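Local coordinates for protein PTS system, lactose-specific IIBC components (Streptococcus pneumoniae, PDB 3NBM) that probably carries a phosphoryl group, as the lactose-specific IIB domain of the phosphoenolpyruvate-dependent phosphotransferase system, on its way to incoming sugar, at residues D55-P61 with I79-R85; E6-L12 with R36-G42. All blocks are in the same frame, centred on the assembly; numbering follows the deposited sequence. Where two conformers were deposited one is given.

Interaction 1: residues D55-P61 with I79-R85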
loop_
_atom_site.group_PDB
_atom_site.type_symbol
_atom_site.label_atom_id
_atom_site.label_comp_id
_atom_site.label_asym_id
_atom_site.label_seq_id
_atom_site.Cartn_x
_atom_site.Cartn_y
_atom_site.Cartn_z
ATOM N N ASP A 55 2.934 8.479 1.483
ATOM C CA ASP A 55 3.921 8.192 2.516
ATOM C C ASP A 55 4.417 6.747 2.472
ATOM O O ASP A 55 5.569 6.468 2.789
ATOM C CB ASP A 55 3.330 8.480 3.880
ATOM C CG ASP A 55 2.827 9.906 3.989
ATOM O OD1 ASP A 55 3.642 10.841 3.760
ATOM O OD2 ASP A 55 1.627 10.104 4.262
ATOM N N LEU A 56 3.528 5.822 2.103
ATOM C CA LEU A 56 3.783 4.386 2.056
ATOM C C LEU A 56 3.168 3.853 0.786
ATOM O O LEU A 56 2.010 4.134 0.515
ATOM C CB LEU A 56 3.152 3.678 3.277
ATOM C CG LEU A 56 3.232 2.142 3.295
ATOM C CD1 LEU A 56 4.667 1.628 3.382
ATOM C CD2 LEU A 56 2.364 1.579 4.432
ATOM N N ILE A 57 3.945 3.085 0.016
ATOM C CA ILE A 57 3.438 2.398 -1.172
ATOM C C ILE A 57 3.636 0.922 -0.927
ATOM O O ILE A 57 4.713 0.462 -0.562
ATOM C CB ILE A 57 4.120 2.874 -2.475
ATOM C CG1 ILE A 57 3.957 4.412 -2.586
ATOM C CG2 ILE A 57 3.528 2.139 -3.676
ATOM C CD1 ILE A 57 4.616 5.052 -3.744
ATOM N N ILE A 58 2.559 0.177 -1.138
ATOM C CA ILE A 58 2.539 -1.276 -0.977
ATOM C C ILE A 58 2.319 -1.937 -2.347
ATOM O O ILE A 58 1.361 -1.635 -3.048
ATOM C CB ILE A 58 1.366 -1.731 -0.042
ATOM C CG1 ILE A 58 1.467 -1.060 1.342
ATOM C CG2 ILE A 58 1.333 -3.280 0.069
ATOM C CD1 ILE A 58 0.229 -1.188 2.212
ATOM N N LEU A 59 3.255 -2.800 -2.719
ATOM C CA LEU A 59 3.163 -3.573 -3.947
ATOM C C LEU A 59 2.385 -4.858 -3.664
ATOM O O LEU A 59 2.754 -5.633 -2.774
ATOM C CB LEU A 59 4.576 -3.901 -4.491
ATOM C CG LEU A 59 5.402 -2.695 -4.905
ATOM C CD1 LEU A 59 6.847 -3.141 -5.205
ATOM C CD2 LEU A 59 4.793 -2.033 -6.115
ATOM N N ALA A 60 1.326 -5.092 -4.447
ATOM C CA ALA A 60 0.609 -6.361 -4.423
ATOM C C ALA A 60 1.520 -7.462 -4.988
ATOM O O ALA A 60 2.529 -7.171 -5.664
ATOM C CB ALA A 60 -0.654 -6.268 -5.223
ATOM N N PRO A 61 1.180 -8.739 -4.763
ATOM C CA PRO A 61 2.064 -9.840 -5.152
ATOM C C PRO A 61 2.490 -9.804 -6.606
ATOM O O PRO A 61 3.650 -10.067 -6.903
ATOM C CB PRO A 61 1.197 -11.065 -4.848
ATOM C CG PRO A 61 0.432 -10.632 -3.629
ATOM C CD PRO A 61 0.073 -9.200 -3.902
ATOM N N ILE A 79 9.977 8.050 0.629
ATOM C CA ILE A 79 8.694 7.300 0.696
ATOM C C ILE A 79 9.038 5.878 1.215
ATOM O O ILE A 79 10.073 5.313 0.845
ATOM C CB ILE A 79 8.018 7.181 -0.763
ATOM C CG1 ILE A 79 7.736 8.545 -1.414
ATOM C CG2 ILE A 79 6.694 6.361 -0.741
ATOM C CD1 ILE A 79 7.386 8.469 -2.946
ATOM N N GLN A 80 8.196 5.299 2.067
ATOM C CA GLN A 80 8.379 3.909 2.463
ATOM C C GLN A 80 7.764 2.999 1.401
ATOM O O GLN A 80 6.687 3.287 0.915
ATOM C CB GLN A 80 7.710 3.652 3.817
ATOM C CG GLN A 80 8.338 4.381 4.974
ATOM C CD GLN A 80 9.768 3.999 5.176
ATOM O OE1 GLN A 80 10.118 2.803 5.154
ATOM N NE2 GLN A 80 10.625 4.991 5.323
ATOM N N ILE A 81 8.453 1.914 1.059
ATOM C CA ILE A 81 7.997 0.943 0.045
ATOM C C ILE A 81 8.018 -0.433 0.668
ATOM O O ILE A 81 9.014 -0.820 1.275
ATOM C CB ILE A 81 8.926 0.914 -1.219
ATOM C CG1 ILE A 81 9.149 2.305 -1.806
ATOM C CG2 ILE A 81 8.420 -0.058 -2.243
ATOM C CD1 ILE A 81 7.931 3.016 -2.279
ATOM N N VAL A 82 6.951 -1.201 0.459
ATOM C CA VAL A 82 6.885 -2.577 0.945
ATOM C C VAL A 82 6.321 -3.468 -0.155
ATOM O O VAL A 82 5.413 -3.084 -0.866
ATOM C CB VAL A 82 6.072 -2.735 2.254
ATOM C CG1 VAL A 82 6.486 -1.713 3.299
ATOM C CG2 VAL A 82 4.644 -2.646 1.992
ATOM N N ALA A 83 6.915 -4.643 -0.304
ATOM C CA ALA A 83 6.420 -5.663 -1.234
ATOM C C ALA A 83 5.772 -6.790 -0.468
ATOM O O ALA A 83 6.180 -7.082 0.651
ATOM C CB ALA A 83 7.539 -6.240 -2.111
ATOM N N THR A 84 4.781 -7.421 -1.082
ATOM C CA THR A 84 4.045 -8.506 -0.456
ATOM C C THR A 84 4.139 -9.784 -1.297
ATOM O O THR A 84 4.456 -9.774 -2.497
ATOM C CB THR A 84 2.555 -8.137 -0.255
ATOM O OG1 THR A 84 1.923 -7.925 -1.518
ATOM C CG2 THR A 84 2.427 -6.882 0.645
ATOM N N ARG A 85 3.829 -10.883 -0.624
ATOM C CA ARG A 85 3.701 -12.187 -1.253
ATOM C C ARG A 85 2.263 -12.685 -1.088
ATOM O O ARG A 85 1.514 -12.164 -0.275
ATOM C CB ARG A 85 4.785 -13.119 -0.687
ATOM C CG ARG A 85 6.185 -12.741 -1.141
ATOM C CD ARG A 85 7.286 -13.379 -0.300
ATOM N NE ARG A 85 8.586 -13.161 -0.906
ATOM C CZ ARG A 85 9.266 -12.023 -0.893
ATOM N NH1 ARG A 85 8.779 -10.959 -0.277
ATOM N NH2 ARG A 85 10.419 -11.937 -1.543
HETATM O O HOH W 1 4.920 -7.410 -4.039
#
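Thr84 fastens the C-terminal end of this strand pair: its OG1 donates to Leu59 O over 2.7 Å, lying in the carbonyl plane on a lone pair. The 63° chi1 of Thr84 tucks OG1 in over its own backbone, flanked by N and C, which turns it to Leu59 and puts it 3.3 Å from Pro61 CD. Thr84 N adds a weak bond to the same carbonyl and donates to a water that also lies within hydrogen-bonding distance of Ala60 O, among several acceptors competing for its protons. Upstream, the parallel ladder runs through Gln80 N to Asp55 O, Ile57 N to Gln80 O, Val82 N to Ile57 O and Leu59 N to Val82 O. On the face of Leu56, Ile58 and Val82, the valine forks: Val82 CG1 meets Leu56 CD1 at 3.8 Å and Val82 CG2 lies 3.6 Å from Ile58 CG1, Ile58 and Val82 pointing the same way. On the face of Ile57 and Ile81, Ile57 CB touches Ile81 CD1 at 3.8 Å, and Ile57 CG1 reaches CG2 of Ile79, just before the strand. Phe102 of helix 96-105 packs on Ile58, Val82 and Thr84, whereas Met70 of helix 67-74 lies against Ile57 and Leu59. Strand 56-59, helix 67-74 and edge strand 80-83 make up a beta-alpha-beta unit of the parallel sheet.

Interaction 2: residues E6-L12 with R36-G42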
loop_
_atom_site.group_PDB
_atom_site.type_symbol
_atom_site.label_atom_id
_atom_site.label_comp_id
_atom_site.label_asym_id
_atom_site.label_seq_id
_atom_site.Cartn_x
_atom_site.Cartn_y
_atom_site.Cartn_z
ATOM N N GLU A 6 -2.649 13.143 8.032
ATOM C CA GLU A 6 -3.133 11.802 7.741
ATOM C C GLU A 6 -2.095 11.022 6.942
ATOM O O GLU A 6 -1.539 11.553 6.002
ATOM C CB GLU A 6 -4.431 11.913 6.959
ATOM C CG GLU A 6 -5.074 10.585 6.638
ATOM C CD GLU A 6 -6.411 10.755 5.987
ATOM O OE1 GLU A 6 -6.494 11.457 4.973
ATOM O OE2 GLU A 6 -7.367 10.089 6.418
ATOM N N LEU A 7 -1.850 9.781 7.328
ATOM C CA LEU A 7 -0.971 8.888 6.592
ATOM C C LEU A 7 -1.619 8.482 5.264
ATOM O O LEU A 7 -2.769 8.042 5.243
ATOM C CB LEU A 7 -0.675 7.650 7.435
ATOM C CG LEU A 7 0.407 6.732 6.875
ATOM C CD1 LEU A 7 1.788 7.408 6.938
ATOM C CD2 LEU A 7 0.433 5.407 7.646
ATOM N N LYS A 8 -0.888 8.654 4.170
ATOM C CA LYS A 8 -1.410 8.383 2.823
ATOM C C LYS A 8 -0.711 7.131 2.274
ATOM O O LYS A 8 0.519 7.097 2.159
ATOM C CB LYS A 8 -1.160 9.563 1.890
ATOM C CG LYS A 8 -1.617 10.918 2.403
ATOM C CD LYS A 8 -3.066 11.069 2.550
ATOM C CE LYS A 8 -3.451 12.538 2.865
ATOM N NZ LYS A 8 -4.932 12.778 3.044
ATOM N N VAL A 9 -1.520 6.120 1.948
ATOM C CA VAL A 9 -1.046 4.825 1.477
ATOM C C VAL A 9 -1.566 4.580 0.054
ATOM O O VAL A 9 -2.735 4.801 -0.226
ATOM C CB VAL A 9 -1.526 3.692 2.395
ATOM C CG1 VAL A 9 -0.963 2.341 1.940
ATOM C CG2 VAL A 9 -1.155 4.001 3.851
ATOM N N LEU A 10 -0.679 4.124 -0.823
ATOM C CA LEU A 10 -1.044 3.706 -2.177
ATOM C C LEU A 10 -0.706 2.239 -2.359
ATOM O O LEU A 10 0.426 1.833 -2.104
ATOM C CB LEU A 10 -0.309 4.557 -3.212
ATOM C CG LEU A 10 -0.589 4.236 -4.692
ATOM C CD1 LEU A 10 -2.044 4.501 -5.062
ATOM C CD2 LEU A 10 0.339 5.082 -5.564
ATOM N N VAL A 11 -1.707 1.436 -2.713
ATOM C CA VAL A 11 -1.517 0.023 -3.027
ATOM C C VAL A 11 -1.531 -0.129 -4.557
ATOM O O VAL A 11 -2.468 0.318 -5.201
ATOM C CB VAL A 11 -2.594 -0.885 -2.389
ATOM C CG1 VAL A 11 -2.266 -2.363 -2.610
ATOM C CG2 VAL A 11 -2.803 -0.559 -0.916
ATOM N N LEU A 12 -0.490 -0.754 -5.109
ATOM C CA LEU A 12 -0.371 -0.916 -6.556
ATOM C C LEU A 12 -0.453 -2.380 -6.939
ATOM O O LEU A 12 0.142 -3.239 -6.299
ATOM C CB LEU A 12 0.966 -0.335 -7.063
ATOM C CG LEU A 12 1.125 1.182 -6.876
ATOM C CD1 LEU A 12 2.542 1.613 -7.294
ATOM C CD2 LEU A 12 0.025 1.958 -7.618
ATOM N N ARG A 36 -5.813 7.938 11.672
ATOM C CA ARG A 36 -5.728 8.831 10.520
ATOM C C ARG A 36 -4.876 8.243 9.395
ATOM O O ARG A 36 -3.688 8.515 9.279
ATOM C CB ARG A 36 -5.238 10.204 10.935
ATOM C CG ARG A 36 -6.174 10.879 11.953
ATOM C CD ARG A 36 -5.641 12.204 12.474
ATOM N NE ARG A 36 -4.417 12.042 13.254
ATOM C CZ ARG A 36 -4.376 11.702 14.544
ATOM N NH1 ARG A 36 -5.494 11.489 15.230
ATOM N NH2 ARG A 36 -3.205 11.570 15.149
ATOM N N VAL A 37 -5.527 7.419 8.585
ATOM C CA VAL A 37 -4.941 6.742 7.440
ATOM C C VAL A 37 -5.958 6.709 6.325
ATOM O O VAL A 37 -7.150 6.456 6.570
ATOM C CB VAL A 37 -4.552 5.268 7.761
ATOM C CG1 VAL A 37 -4.026 4.584 6.531
ATOM C CG2 VAL A 37 -3.552 5.155 8.908
ATOM N N ILE A 38 -5.497 6.992 5.105
ATOM C CA ILE A 38 -6.283 6.734 3.894
ATOM C C ILE A 38 -5.426 5.915 2.923
ATOM O O ILE A 38 -4.247 6.198 2.743
ATOM C CB ILE A 38 -6.756 8.051 3.205
ATOM C CG1 ILE A 38 -7.575 7.794 1.947
ATOM C CG2 ILE A 38 -5.581 8.966 2.859
ATOM C CD1 ILE A 38 -8.845 7.245 2.183
ATOM N N ALA A 39 -6.055 4.910 2.329
ATOM C CA ALA A 39 -5.446 4.093 1.288
ATOM C C ALA A 39 -6.172 4.237 -0.028
ATOM O O ALA A 39 -7.407 4.163 -0.080
ATOM C CB ALA A 39 -5.423 2.628 1.695
ATOM N N ASN A 40 -5.393 4.377 -1.086
ATOM C CA ASN A 40 -5.885 4.311 -2.453
ATOM C C ASN A 40 -5.268 3.152 -3.165
ATOM O O ASN A 40 -4.279 2.579 -2.696
ATOM C CB ASN A 40 -5.597 5.605 -3.203
ATOM C CG ASN A 40 -6.323 6.758 -2.637
ATOM O OD1 ASN A 40 -5.714 7.661 -2.110
ATOM N ND2 ASN A 40 -7.662 6.713 -2.715
ATOM N N SER A 41 -5.852 2.810 -4.306
ATOM C CA SER A 41 -5.337 1.748 -5.169
ATOM C C SER A 41 -5.081 2.285 -6.566
ATOM O O SER A 41 -5.692 3.255 -7.002
ATOM C CB SER A 41 -6.317 0.569 -5.216
ATOM O OG SER A 41 -7.553 0.942 -5.736
ATOM N N GLY A 42 -4.186 1.628 -7.260
ATOM C CA GLY A 42 -3.874 2.003 -8.613
ATOM C C GLY A 42 -3.088 0.937 -9.312
ATOM O O GLY A 42 -2.651 -0.055 -8.702
#
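Glu6 reaches across to the backbone of Arg36, just before strand 37-43, and to Ile38. Its CB lies 4.2 Å from Arg36 O; CG, anti to the backbone N (chi1 -178°), settles 3.6 Å from Arg36 C; CD then comes to Ile38 CG2. At the tip the two oxygens part: Glu6 OE2 lies near Val37 O, and Glu6 OE1, 3.4 Å from Ile38 CG2, receives Lys8 NZ at 2.8 Å through its anti lone pair. This salt bridge arches beside the Ile38 methyl, with Lys8 CD only 3.3 Å from Ile38 CG2, tighter than ordinary van der Waals contact. The acid and the lysine probably shield each other's charge at this partly exposed end of the sheet.

The backbones of strands 7-13 and 37-43 pair in parallel, joined through helix 18-33 as the first beta-alpha-beta unit of the chain. Six backbone hydrogen bonds alternate from Leu7 N to Arg36 O through to Gly42 N to Val11 O.

On the face of Leu7, Val9, Val37 and Ala39 the contact is apolar. Val37 CG2 lies beside Leu7 CB, Val37 CG1 is 4.0 Å from Val9 CG2, and Val9 CB faces Ala39 CB at 4.1 Å; Val103 of helix 96-105 packs on Leu7 and Val9, and Leu100 on Val37. Back on the face of Lys8 and Ile38, Leu10 CD1 rests near CB of Asn40, a residue whose OD1 is hydrogen-bonded to Tyr54 OH, and Leu12 CD2 packs 3.5 Å from Gly42 O.

How the interactions relate
Both contacts belong to one four-stranded parallel sheet, ordered 37-43, 7-13, 56-59, 80-83, with their centres about 11 Å apart. Two beta-alpha-beta units follow in series along the chain, interaction 2 within the first and interaction 1 within the second, strand 56-59 being the next strand after 37-43. The inner strands 7-13 and 56-59 join the two units: Ile58 N lies 2.9 Å from Leu10 O, a probable hydrogen bond, and Asp55 CB packs against Leu7 CD1. Each contact therefore brings in one edge strand, and helix 96-105 packs on side chains from both. The result is a single compact alpha/beta domain, consistent with the lactose/cellobiose IIB family.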